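Local atomic coordinates of probable disease resistance protein At5g66900 (PDB entry 7L7W), a protein that acts as a helper immune receptor in plants, forming a calcium-permeable nonselective cation channel, and is represented here by its N-terminal CC-R (RPW8-like) domain. Residues V19-L24 with K57-Q62; K35-L40 with S98-K103; K42-T47 with E105-D110; E49-L54 with K113-D118. The protein carries 2 engineered substitutions. All coordinates share one frame; numbering follows the deposited sequence.

Contact 1. Residues V19-L24 with K57-Q62; sequences VFSKLL and KIDSMQ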
# COMPACT_ATOMS: atom_id res chain seq x y z
N VAL A 19 -26.60 12.37 -22.83
CA VAL A 19 -26.85 11.87 -21.48
C VAL A 19 -25.94 10.69 -21.13
O VAL A 19 -25.22 10.74 -20.13
CB VAL A 19 -28.34 11.52 -21.29
CG1 VAL A 19 -29.15 12.80 -21.21
CG2 VAL A 19 -28.85 10.65 -22.42
N PHE A 20 -25.94 9.61 -21.93
CA PHE A 20 -24.92 8.57 -21.76
C PHE A 20 -23.53 9.17 -21.85
O PHE A 20 -22.67 8.92 -20.99
CB PHE A 20 -25.06 7.48 -22.82
CG PHE A 20 -26.13 6.48 -22.54
CD1 PHE A 20 -25.97 5.54 -21.54
CD2 PHE A 20 -27.28 6.44 -23.31
CE1 PHE A 20 -26.95 4.61 -21.29
CE2 PHE A 20 -28.26 5.51 -23.06
CZ PHE A 20 -28.09 4.59 -22.05
N SER A 21 -23.28 9.97 -22.89
CA SER A 21 -21.96 10.53 -23.11
C SER A 21 -21.62 11.60 -22.07
O SER A 21 -20.45 11.77 -21.71
CB SER A 21 -21.87 11.09 -24.53
OG SER A 21 -22.85 12.09 -24.74
N LYS A 22 -22.63 12.29 -21.53
CA LYS A 22 -22.38 13.26 -20.48
C LYS A 22 -21.94 12.57 -19.19
O LYS A 22 -20.92 12.93 -18.57
CB LYS A 22 -23.65 14.10 -20.27
CG LYS A 22 -23.81 14.73 -18.91
CD LYS A 22 -25.21 15.28 -18.71
CE LYS A 22 -25.34 16.68 -19.26
NZ LYS A 22 -25.86 17.63 -18.23
N LEU A 23 -22.71 11.55 -18.78
CA LEU A 23 -22.35 10.76 -17.62
C LEU A 23 -21.03 10.02 -17.81
O LEU A 23 -20.34 9.73 -16.83
CB LEU A 23 -23.49 9.80 -17.30
CG LEU A 23 -23.23 8.69 -16.28
CD1 LEU A 23 -23.50 9.23 -14.89
CD2 LEU A 23 -24.16 7.49 -16.55
N LEU A 24 -20.64 9.72 -19.05
CA LEU A 24 -19.34 9.08 -19.24
C LEU A 24 -18.19 10.08 -19.17
O LEU A 24 -17.11 9.76 -18.65
CB LEU A 24 -19.30 8.33 -20.57
CG LEU A 24 -18.03 7.50 -20.74
CD1 LEU A 24 -17.83 6.51 -19.55
CD2 LEU A 24 -18.07 6.77 -22.06
N LYS A 57 -22.85 8.72 -30.32
CA LYS A 57 -23.78 8.42 -31.41
C LYS A 57 -25.01 7.67 -30.92
O LYS A 57 -26.05 7.74 -31.59
CB LYS A 57 -23.08 7.66 -32.55
CG LYS A 57 -22.82 6.20 -32.34
CD LYS A 57 -22.02 5.64 -33.53
CE LYS A 57 -20.55 6.09 -33.54
NZ LYS A 57 -19.81 5.62 -34.76
N ILE A 58 -24.95 6.99 -29.77
CA ILE A 58 -26.18 6.49 -29.15
C ILE A 58 -27.07 7.64 -28.69
O ILE A 58 -28.29 7.61 -28.89
CB ILE A 58 -25.86 5.54 -27.98
CG1 ILE A 58 -25.44 4.16 -28.49
CG2 ILE A 58 -27.05 5.42 -27.02
CD1 ILE A 58 -25.11 3.22 -27.39
N ASP A 59 -26.48 8.67 -28.08
CA ASP A 59 -27.29 9.83 -27.68
C ASP A 59 -27.83 10.60 -28.88
O ASP A 59 -28.89 11.23 -28.78
CB ASP A 59 -26.49 10.78 -26.79
CG ASP A 59 -26.15 10.18 -25.43
OD1 ASP A 59 -25.53 9.10 -25.34
OD2 ASP A 59 -26.51 10.82 -24.41
N SER A 60 -27.10 10.63 -29.99
CA SER A 60 -27.61 11.31 -31.17
C SER A 60 -28.82 10.59 -31.73
O SER A 60 -29.68 11.21 -32.35
CB SER A 60 -26.53 11.44 -32.24
OG SER A 60 -26.21 10.18 -32.78
N MET A 61 -28.92 9.27 -31.50
CA MET A 61 -30.02 8.46 -31.99
C MET A 61 -31.15 8.33 -30.98
O MET A 61 -31.78 7.27 -30.91
CB MET A 61 -29.53 7.08 -32.37
CG MET A 61 -28.45 7.06 -33.42
SD MET A 61 -27.88 5.36 -33.66
CE MET A 61 -29.43 4.49 -33.85
N GLN A 62 -31.44 9.38 -30.21
CA GLN A 62 -32.40 9.24 -29.13
C GLN A 62 -33.81 8.95 -29.63
O GLN A 62 -34.63 8.40 -28.88
CB GLN A 62 -32.40 10.49 -28.25
CG GLN A 62 -32.84 10.26 -26.81
CD GLN A 62 -32.55 11.46 -25.91
OE1 GLN A 62 -31.58 12.20 -26.13
NE2 GLN A 62 -33.38 11.65 -24.89

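Contact 2. Residues K35-L40 with S98-K103; sequences KAFKPL and SEYTRK. Engineered in segment 98-103: Glu99 (natural residue Lys).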
# COMPACT_ATOMS: atom_id res chain seq x y z
N LYS A 35 -3.59 10.13 -11.45
CA LYS A 35 -2.52 9.78 -12.38
C LYS A 35 -1.62 8.68 -11.84
O LYS A 35 -1.23 7.77 -12.57
CB LYS A 35 -1.71 11.03 -12.76
CG LYS A 35 -2.54 12.27 -12.93
CD LYS A 35 -1.74 13.54 -12.76
CE LYS A 35 -2.21 14.54 -13.80
NZ LYS A 35 -1.19 15.57 -14.12
N ALA A 36 -1.32 8.73 -10.53
CA ALA A 36 -0.39 7.75 -9.96
C ALA A 36 -0.91 6.32 -10.06
O ALA A 36 -0.11 5.39 -10.19
CB ALA A 36 -0.09 8.08 -8.50
N PHE A 37 -2.24 6.13 -10.04
CA PHE A 37 -2.87 4.80 -10.00
C PHE A 37 -3.30 4.43 -11.42
O PHE A 37 -4.31 4.92 -11.92
CB PHE A 37 -4.05 4.78 -9.03
CG PHE A 37 -4.62 3.40 -8.79
CD1 PHE A 37 -3.86 2.41 -8.17
CD2 PHE A 37 -5.92 3.08 -9.20
CE1 PHE A 37 -4.38 1.14 -7.96
CE2 PHE A 37 -6.45 1.81 -8.99
CZ PHE A 37 -5.68 0.84 -8.37
N LYS A 38 -2.53 3.54 -12.05
CA LYS A 38 -2.67 3.34 -13.49
C LYS A 38 -3.91 2.56 -13.90
O LYS A 38 -4.47 2.87 -14.97
CB LYS A 38 -1.42 2.65 -14.04
CG LYS A 38 -0.15 3.49 -13.90
CD LYS A 38 -0.41 4.96 -14.16
CE LYS A 38 0.88 5.74 -14.29
NZ LYS A 38 0.65 7.11 -14.87
N PRO A 39 -4.37 1.54 -13.15
CA PRO A 39 -5.64 0.88 -13.54
C PRO A 39 -6.78 1.86 -13.74
O PRO A 39 -7.66 1.62 -14.57
CB PRO A 39 -5.92 -0.07 -12.36
CG PRO A 39 -4.55 -0.41 -11.84
CD PRO A 39 -3.73 0.86 -12.01
N LEU A 40 -6.78 2.98 -13.01
CA LEU A 40 -7.78 4.00 -13.26
C LEU A 40 -7.36 4.92 -14.41
O LEU A 40 -8.02 4.95 -15.45
CB LEU A 40 -8.02 4.81 -11.98
CG LEU A 40 -9.09 4.26 -11.04
CD1 LEU A 40 -9.33 5.21 -9.88
CD2 LEU A 40 -10.41 3.99 -11.79
N SER A 98 -5.57 -5.10 -4.42
CA SER A 98 -5.90 -6.21 -5.32
C SER A 98 -7.41 -6.31 -5.52
O SER A 98 -7.90 -6.35 -6.65
CB SER A 98 -5.37 -7.53 -4.76
OG SER A 98 -4.12 -7.36 -4.12
N GLU A 99 -8.16 -6.30 -4.42
CA GLU A 99 -9.60 -6.41 -4.51
C GLU A 99 -10.15 -5.38 -5.48
O GLU A 99 -10.78 -5.71 -6.50
CB GLU A 99 -10.20 -6.20 -3.13
CG GLU A 99 -11.56 -6.76 -2.95
CD GLU A 99 -12.06 -6.52 -1.55
OE1 GLU A 99 -12.41 -5.35 -1.25
OE2 GLU A 99 -12.08 -7.49 -0.75
N TYR A 100 -9.87 -4.11 -5.19
CA TYR A 100 -10.42 -3.03 -5.98
C TYR A 100 -9.94 -3.14 -7.41
O TYR A 100 -10.73 -2.97 -8.35
CB TYR A 100 -10.03 -1.70 -5.36
CG TYR A 100 -10.48 -0.46 -6.08
CD1 TYR A 100 -11.74 0.08 -5.86
CD2 TYR A 100 -9.62 0.21 -6.95
CE1 TYR A 100 -12.14 1.24 -6.51
CE2 TYR A 100 -10.01 1.36 -7.60
CZ TYR A 100 -11.26 1.87 -7.38
OH TYR A 100 -11.65 3.03 -8.03
N THR A 101 -8.68 -3.54 -7.60
CA THR A 101 -8.20 -3.60 -8.96
C THR A 101 -8.98 -4.62 -9.77
O THR A 101 -9.42 -4.32 -10.89
CB THR A 101 -6.71 -3.88 -8.98
OG1 THR A 101 -6.03 -2.83 -8.28
CG2 THR A 101 -6.20 -3.89 -10.41
N ARG A 102 -9.27 -5.78 -9.17
CA ARG A 102 -10.07 -6.79 -9.87
C ARG A 102 -11.41 -6.21 -10.28
O ARG A 102 -11.81 -6.31 -11.45
CB ARG A 102 -10.25 -8.04 -9.00
CG ARG A 102 -8.97 -8.85 -8.74
CD ARG A 102 -7.95 -8.72 -9.89
NE ARG A 102 -6.58 -9.06 -9.49
CZ ARG A 102 -5.64 -8.17 -9.19
NH1 ARG A 102 -5.92 -6.88 -9.24
NH2 ARG A 102 -4.42 -8.57 -8.83
N LYS A 103 -12.08 -5.51 -9.35
CA LYS A 103 -13.35 -4.86 -9.66
C LYS A 103 -13.18 -3.90 -10.85
O LYS A 103 -13.91 -3.98 -11.84
CB LYS A 103 -13.83 -4.14 -8.40
CG LYS A 103 -15.18 -3.48 -8.40
CD LYS A 103 -15.49 -2.93 -6.98
CE LYS A 103 -14.97 -3.89 -5.88
NZ LYS A 103 -15.78 -3.91 -4.61

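Contact 3. Residues K42-T47 with E105-D110; sequences KDLVST and ERINKD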
# COMPACT_ATOMS: atom_id res chain seq x y z
N LYS A 42 -4.85 5.20 -16.59
CA LYS A 42 -4.40 4.74 -17.90
C LYS A 42 -5.42 3.74 -18.45
O LYS A 42 -6.09 4.03 -19.45
CB LYS A 42 -3.00 4.12 -17.80
CG LYS A 42 -2.12 4.26 -19.04
CD LYS A 42 -1.08 3.14 -19.10
CE LYS A 42 -1.71 1.81 -18.67
NZ LYS A 42 -0.94 0.56 -19.00
N ASP A 43 -5.58 2.60 -17.78
CA ASP A 43 -6.34 1.49 -18.35
C ASP A 43 -7.83 1.81 -18.47
O ASP A 43 -8.43 1.66 -19.55
CB ASP A 43 -6.12 0.23 -17.51
CG ASP A 43 -4.67 -0.19 -17.49
OD1 ASP A 43 -4.07 -0.25 -18.58
OD2 ASP A 43 -4.11 -0.45 -16.39
N LEU A 44 -8.44 2.27 -17.38
CA LEU A 44 -9.88 2.50 -17.43
C LEU A 44 -10.21 3.72 -18.29
O LEU A 44 -11.19 3.68 -19.05
CB LEU A 44 -10.45 2.64 -16.02
CG LEU A 44 -11.99 2.58 -16.02
CD1 LEU A 44 -12.60 1.19 -16.37
CD2 LEU A 44 -12.60 3.14 -14.74
N VAL A 45 -9.42 4.80 -18.23
CA VAL A 45 -9.80 5.93 -19.07
C VAL A 45 -9.52 5.62 -20.54
O VAL A 45 -10.21 6.13 -21.42
CB VAL A 45 -9.15 7.27 -18.67
CG1 VAL A 45 -9.17 7.45 -17.17
CG2 VAL A 45 -7.79 7.42 -19.28
N SER A 46 -8.55 4.75 -20.84
CA SER A 46 -8.37 4.38 -22.24
C SER A 46 -9.59 3.63 -22.76
O SER A 46 -10.11 3.92 -23.85
CB SER A 46 -7.11 3.54 -22.43
OG SER A 46 -7.45 2.17 -22.48
N THR A 47 -10.07 2.64 -21.98
CA THR A 47 -11.28 1.94 -22.40
C THR A 47 -12.46 2.89 -22.51
O THR A 47 -13.21 2.85 -23.49
CB THR A 47 -11.60 0.80 -21.45
OG1 THR A 47 -10.75 -0.31 -21.76
CG2 THR A 47 -13.05 0.38 -21.60
N GLU A 105 -10.94 -3.91 -13.14
CA GLU A 105 -10.68 -4.66 -14.36
C GLU A 105 -11.97 -5.21 -14.94
O GLU A 105 -12.20 -5.12 -16.16
CB GLU A 105 -9.68 -5.78 -14.08
CG GLU A 105 -8.24 -5.29 -14.03
CD GLU A 105 -7.26 -6.35 -13.51
OE1 GLU A 105 -7.74 -7.37 -12.95
OE2 GLU A 105 -6.03 -6.15 -13.66
N ARG A 106 -12.88 -5.70 -14.10
CA ARG A 106 -14.06 -6.28 -14.70
C ARG A 106 -14.94 -5.20 -15.30
O ARG A 106 -15.52 -5.39 -16.37
CB ARG A 106 -14.84 -7.17 -13.74
CG ARG A 106 -15.39 -8.26 -14.60
CD ARG A 106 -15.88 -9.49 -13.92
NE ARG A 106 -16.70 -10.21 -14.90
CZ ARG A 106 -17.87 -9.78 -15.38
NH1 ARG A 106 -18.41 -8.64 -14.96
NH2 ARG A 106 -18.52 -10.51 -16.28
N ILE A 107 -15.00 -4.02 -14.66
CA ILE A 107 -15.72 -2.91 -15.29
C ILE A 107 -15.14 -2.67 -16.67
O ILE A 107 -15.86 -2.67 -17.68
CB ILE A 107 -15.66 -1.65 -14.43
CG1 ILE A 107 -16.35 -1.90 -13.08
CG2 ILE A 107 -16.27 -0.47 -15.18
CD1 ILE A 107 -16.36 -0.69 -12.16
N ASN A 108 -13.81 -2.58 -16.73
CA ASN A 108 -13.09 -2.42 -17.99
C ASN A 108 -13.55 -3.46 -19.00
O ASN A 108 -14.00 -3.11 -20.11
CB ASN A 108 -11.59 -2.54 -17.71
CG ASN A 108 -10.73 -2.12 -18.87
OD1 ASN A 108 -10.27 -0.98 -18.92
ND2 ASN A 108 -10.49 -3.04 -19.80
N LYS A 109 -13.52 -4.75 -18.62
CA LYS A 109 -13.83 -5.77 -19.61
C LYS A 109 -15.25 -5.57 -20.13
O LYS A 109 -15.47 -5.57 -21.35
CB LYS A 109 -13.64 -7.18 -19.03
CG LYS A 109 -14.06 -8.32 -20.02
CD LYS A 109 -13.75 -7.91 -21.50
CE LYS A 109 -14.27 -8.87 -22.58
NZ LYS A 109 -14.31 -8.13 -23.88
N ASP A 110 -16.19 -5.28 -19.22
CA ASP A 110 -17.58 -5.12 -19.64
C ASP A 110 -17.70 -4.01 -20.66
O ASP A 110 -18.27 -4.20 -21.75
CB ASP A 110 -18.45 -4.87 -18.41
CG ASP A 110 -18.55 -6.10 -17.49
OD1 ASP A 110 -17.95 -7.14 -17.84
OD2 ASP A 110 -19.19 -6.01 -16.42

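Contact 4. Residues E49-L54 with K113-D118; sequences EILFPL and KFCQID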
# COMPACT_ATOMS: atom_id res chain seq x y z
N GLU A 49 -12.45 6.05 -23.14
CA GLU A 49 -12.31 6.97 -24.26
C GLU A 49 -12.58 6.26 -25.58
O GLU A 49 -13.04 6.90 -26.53
CB GLU A 49 -10.93 7.62 -24.23
CG GLU A 49 -10.87 8.75 -23.19
CD GLU A 49 -9.52 9.44 -23.08
OE1 GLU A 49 -8.46 8.75 -23.13
OE2 GLU A 49 -9.52 10.69 -22.91
N ILE A 50 -12.32 4.95 -25.64
CA ILE A 50 -12.81 4.15 -26.77
C ILE A 50 -14.34 4.15 -26.79
O ILE A 50 -14.97 4.31 -27.84
CB ILE A 50 -12.28 2.71 -26.68
CG1 ILE A 50 -10.78 2.64 -26.88
CG2 ILE A 50 -13.03 1.80 -27.67
CD1 ILE A 50 -10.22 1.28 -26.46
N LEU A 51 -14.95 3.90 -25.63
CA LEU A 51 -16.40 3.79 -25.57
C LEU A 51 -17.11 5.13 -25.77
O LEU A 51 -18.28 5.14 -26.15
CB LEU A 51 -16.80 3.16 -24.23
CG LEU A 51 -18.24 3.25 -23.74
CD1 LEU A 51 -19.10 2.17 -24.40
CD2 LEU A 51 -18.32 3.16 -22.21
N PHE A 52 -16.42 6.25 -25.55
CA PHE A 52 -17.07 7.56 -25.54
C PHE A 52 -17.73 7.96 -26.86
O PHE A 52 -18.85 8.50 -26.82
CB PHE A 52 -16.04 8.62 -25.10
CG PHE A 52 -16.63 9.97 -24.97
CD1 PHE A 52 -17.42 10.29 -23.88
CD2 PHE A 52 -16.42 10.93 -25.95
CE1 PHE A 52 -17.99 11.55 -23.76
CE2 PHE A 52 -16.98 12.19 -25.83
CZ PHE A 52 -17.77 12.50 -24.73
N PRO A 53 -17.12 7.77 -28.03
CA PRO A 53 -17.83 8.15 -29.26
C PRO A 53 -19.06 7.29 -29.50
O PRO A 53 -20.06 7.77 -30.07
CB PRO A 53 -16.77 7.93 -30.36
CG PRO A 53 -15.49 7.87 -29.64
CD PRO A 53 -15.79 7.23 -28.34
N LEU A 54 -19.01 6.03 -29.09
CA LEU A 54 -20.18 5.17 -29.21
C LEU A 54 -21.33 5.69 -28.36
O LEU A 54 -22.50 5.64 -28.77
CB LEU A 54 -19.81 3.75 -28.82
CG LEU A 54 -20.86 2.68 -28.99
CD1 LEU A 54 -20.27 1.57 -29.83
CD2 LEU A 54 -21.21 2.16 -27.62
N LYS A 113 -16.55 -5.13 -24.08
CA LYS A 113 -17.47 -5.99 -24.81
C LYS A 113 -18.65 -5.19 -25.34
O LYS A 113 -19.12 -5.42 -26.46
CB LYS A 113 -17.96 -7.15 -23.95
CG LYS A 113 -18.75 -8.18 -24.78
CD LYS A 113 -19.87 -8.85 -23.98
CE LYS A 113 -20.92 -7.84 -23.52
NZ LYS A 113 -22.18 -7.86 -24.34
N PHE A 114 -19.10 -4.19 -24.58
CA PHE A 114 -20.20 -3.37 -25.03
C PHE A 114 -19.84 -2.63 -26.32
O PHE A 114 -20.72 -2.37 -27.14
CB PHE A 114 -20.59 -2.38 -23.95
CG PHE A 114 -21.84 -1.65 -24.25
CD1 PHE A 114 -23.06 -2.13 -23.78
CD2 PHE A 114 -21.82 -0.52 -25.05
CE1 PHE A 114 -24.24 -1.47 -24.09
CE2 PHE A 114 -23.00 0.15 -25.37
CZ PHE A 114 -24.21 -0.33 -24.88
N CYS A 115 -18.57 -2.30 -26.51
CA CYS A 115 -18.17 -1.60 -27.73
C CYS A 115 -18.30 -2.45 -28.99
O CYS A 115 -17.98 -1.96 -30.07
CB CYS A 115 -16.73 -1.11 -27.58
SG CYS A 115 -16.52 0.24 -26.38
N GLN A 116 -18.76 -3.71 -28.87
CA GLN A 116 -19.11 -4.54 -30.01
C GLN A 116 -20.62 -4.55 -30.27
O GLN A 116 -21.14 -5.50 -30.88
CB GLN A 116 -18.60 -5.97 -29.82
CG GLN A 116 -17.21 -6.10 -29.21
CD GLN A 116 -16.13 -5.46 -30.07
OE1 GLN A 116 -16.13 -5.61 -31.30
NE2 GLN A 116 -15.19 -4.75 -29.44
N ILE A 117 -21.33 -3.55 -29.79
CA ILE A 117 -22.77 -3.50 -29.95
C ILE A 117 -23.10 -3.16 -31.40
O ILE A 117 -22.46 -2.30 -32.02
CB ILE A 117 -23.37 -2.48 -28.96
CG1 ILE A 117 -24.90 -2.51 -29.00
CG2 ILE A 117 -22.80 -1.08 -29.20
CD1 ILE A 117 -25.50 -3.40 -27.94
N ASP A 118 -24.09 -3.86 -31.96
CA ASP A 118 -24.60 -3.59 -33.31
C ASP A 118 -25.75 -2.59 -33.20
O ASP A 118 -26.89 -2.97 -32.91
CB ASP A 118 -25.06 -4.89 -33.97
CG ASP A 118 -25.49 -4.69 -35.43
OD1 ASP A 118 -25.79 -5.71 -36.09
OD2 ASP A 118 -25.53 -3.53 -35.91

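Contact 1. Residues V19-L24 with K57-Q62
Val19, at the N-cap position of helix 20-32, lays its CG2 methyl by the carboxylate of Asp59 near the C-terminal end of helix 38-60. These are the first two helices of the four-helix bundle that makes up the CC-R domain. OD2 of Asp59 is modelled too close to the backbone N of Val19, so its exact place is doubtful. Phe20 follows in the first turn, and its CA lies 6.5 Å from the CA of Asp59. Its N donates a weak, bent hydrogen bond to Asp59 OD2. Its ring and the carboxylate stand almost perpendicular, 86° apart, with Asp59 OD1 at the ring edge, near the plane. Ile58 also meets this ring, obliquely, its CG2 branch 3.9 Å from Phe20 CD2. Phe67, in a loop, sets its ring edge-to-face with that of Phe20, and Leu75 of helix 70-88 also packs against Phe20. Ser21 comes next. Its N reaches the other carboxylate oxygen, so Asp59 appears to face two successive backbone N-H groups, through weak bonds, at a helix start, whose dipole might steady a negative charge. Asp59 can do this because its CG stands beside its own backbone N (chi1 -67°), which carries the carboxylate across to the neighbouring helix. Ser21 OG is 3.9 Å from Asp59 CG, while the weak bond from Ser21 N to Asp59 OD1 is 3.4 Å long.

Contact 2. Residues K35-L40 with S98-K103
Phe37 and Tyr100 meet through their rings, Phe37 CE2 coming to 3.8 Å from Tyr100 CE2. The approach is at the edge of the tyrosine, near its plane, and oblique to the phenylalanine. With CG opposite the backbone N in both (chi1 -172° and 178°), each ring extends toward the other segment. Phe37, at the N-cap position of helix 38-60, also presents its CZ to Thr101 OG1 across 3.7 Å, the oxygen lying at the ring edge. That hydroxyl bonds back to Glu97 O, one turn earlier on helix 97-114, since chi1 of -60° sets OG1 beside the backbone N; CG2 is thereby turned to meet Pro39 CG at 4.1 Å. The contact thus joins the start of helix 38-60 to the first turns of helix 97-114 at one end of the four-helix bundle. Pro39 folds back within its own segment, its CD 3.9 Å above the centre of the Phe37 ring, and Leu40 CG lies at that ring's edge. Leu40 then crosses Tyr100 at about a right angle, its CD1 methyl 3.7 Å from Tyr100 OH, whose hydrogen-bond partner is Ala85 O. Phe89 stacks with Phe37 and also meets the Tyr100 ring. Tyr95 of a second subunit packs on Phe37, and the engineered Glu99 packs on Ala36 of a third.

Contact 3. Residues K42-T47 with E105-D110
Asn108 is the residue most covered in this contact, its side chain lying against Leu44 and Thr47 of the facing helix. The two helices, 38-60 and 97-114, are members of the four-helix bundle that run the same way: the axes of their short segments pass 9.7 Å apart at an angle of 20°. With CG opposite its backbone N (chi1 -168°), Asn108 extends its carboxamide across the interface to the hydroxyl of Thr47 and the backbone carbonyl of Asp43. Leu44 packs nearer the stem, its CD1 4.0 Å from Asn108 CA and 4.2 Å from Ile107 CG2. Ile107 goes on to Arg81, Ala82 and Ala85 of helix 70-88, tying this pair of helices to a third. Thr47 rests its CG2 methyl 3.9 Å from Asn108 O and also touches Met111 and Leu112 further along helix 97-114. On the 42-47 side the carbonyl of Asp43 is already gripped twice: Ser46 OG donates to Asp43 O at 3.1 Å, and Thr47 N reaches that same oxygen from the same face of the carbonyl plane.

Contact 4. Residues E49-L54 with K113-D118
Leu51 and Cys115 bring their CA atoms to 6.1 Å where helix 38-60, kinked at Pro53, faces the end of helix 97-114 as it gives way to a type I beta turn from Phe114 to Ile117. Cys115 points its thiol at the helix opposite: SG lies 3.6 Å from Leu51 CB and is also touched by the CG2 branch of Ile50. Its chi1 of -70° puts the sulfur beside the backbone N, over the stem of the leucine. Two leucines meet the CD2 and CE2 atoms of the Phe114 ring. Leu54 CD2 comes in at the edge, near the ring plane, 3.5 Å from Phe114 CE2, while Leu51 CD1 approaches obliquely at 3.9 Å from Phe114 CD2. The second methyl of Leu54, CD1, meets Ile117 CG2 at 3.7 Å, the two side chains crossing roughly at right angles. Leu75 of helix 70-88 packs on Phe114 and Leu24 of helix 20-32 on Leu51, so all four bundle helices converge here. No hydrogen bond crosses between the segments; methyls, a thiol and one aromatic edge join them, which implies that shape fit and burial of apolar surface, not polar pairing, hold the turn against the helix.

Helix 38-60 runs through every contact: contacts 2, 3 and 4 follow one another along its pairing with helix 97-114, and contact 1 ties its far end to helix 20-32. Contacts 1 and 2 lie on opposite sides of the chain centre, their centres 26 Å apart. Contacts 2 and 3 are joined by the helix itself, with Leu44 N 3.0 Å from Pro39 O. Contacts 1 and 4 pack directly, Leu24 CD2 lying 3.6 Å from Leu51 CD2. A bound nickel ion lies about 9 Å from the Ser21 side chain; Glu80 and Asp83, which form a nickel site, are both touched by Leu23 of contact 1.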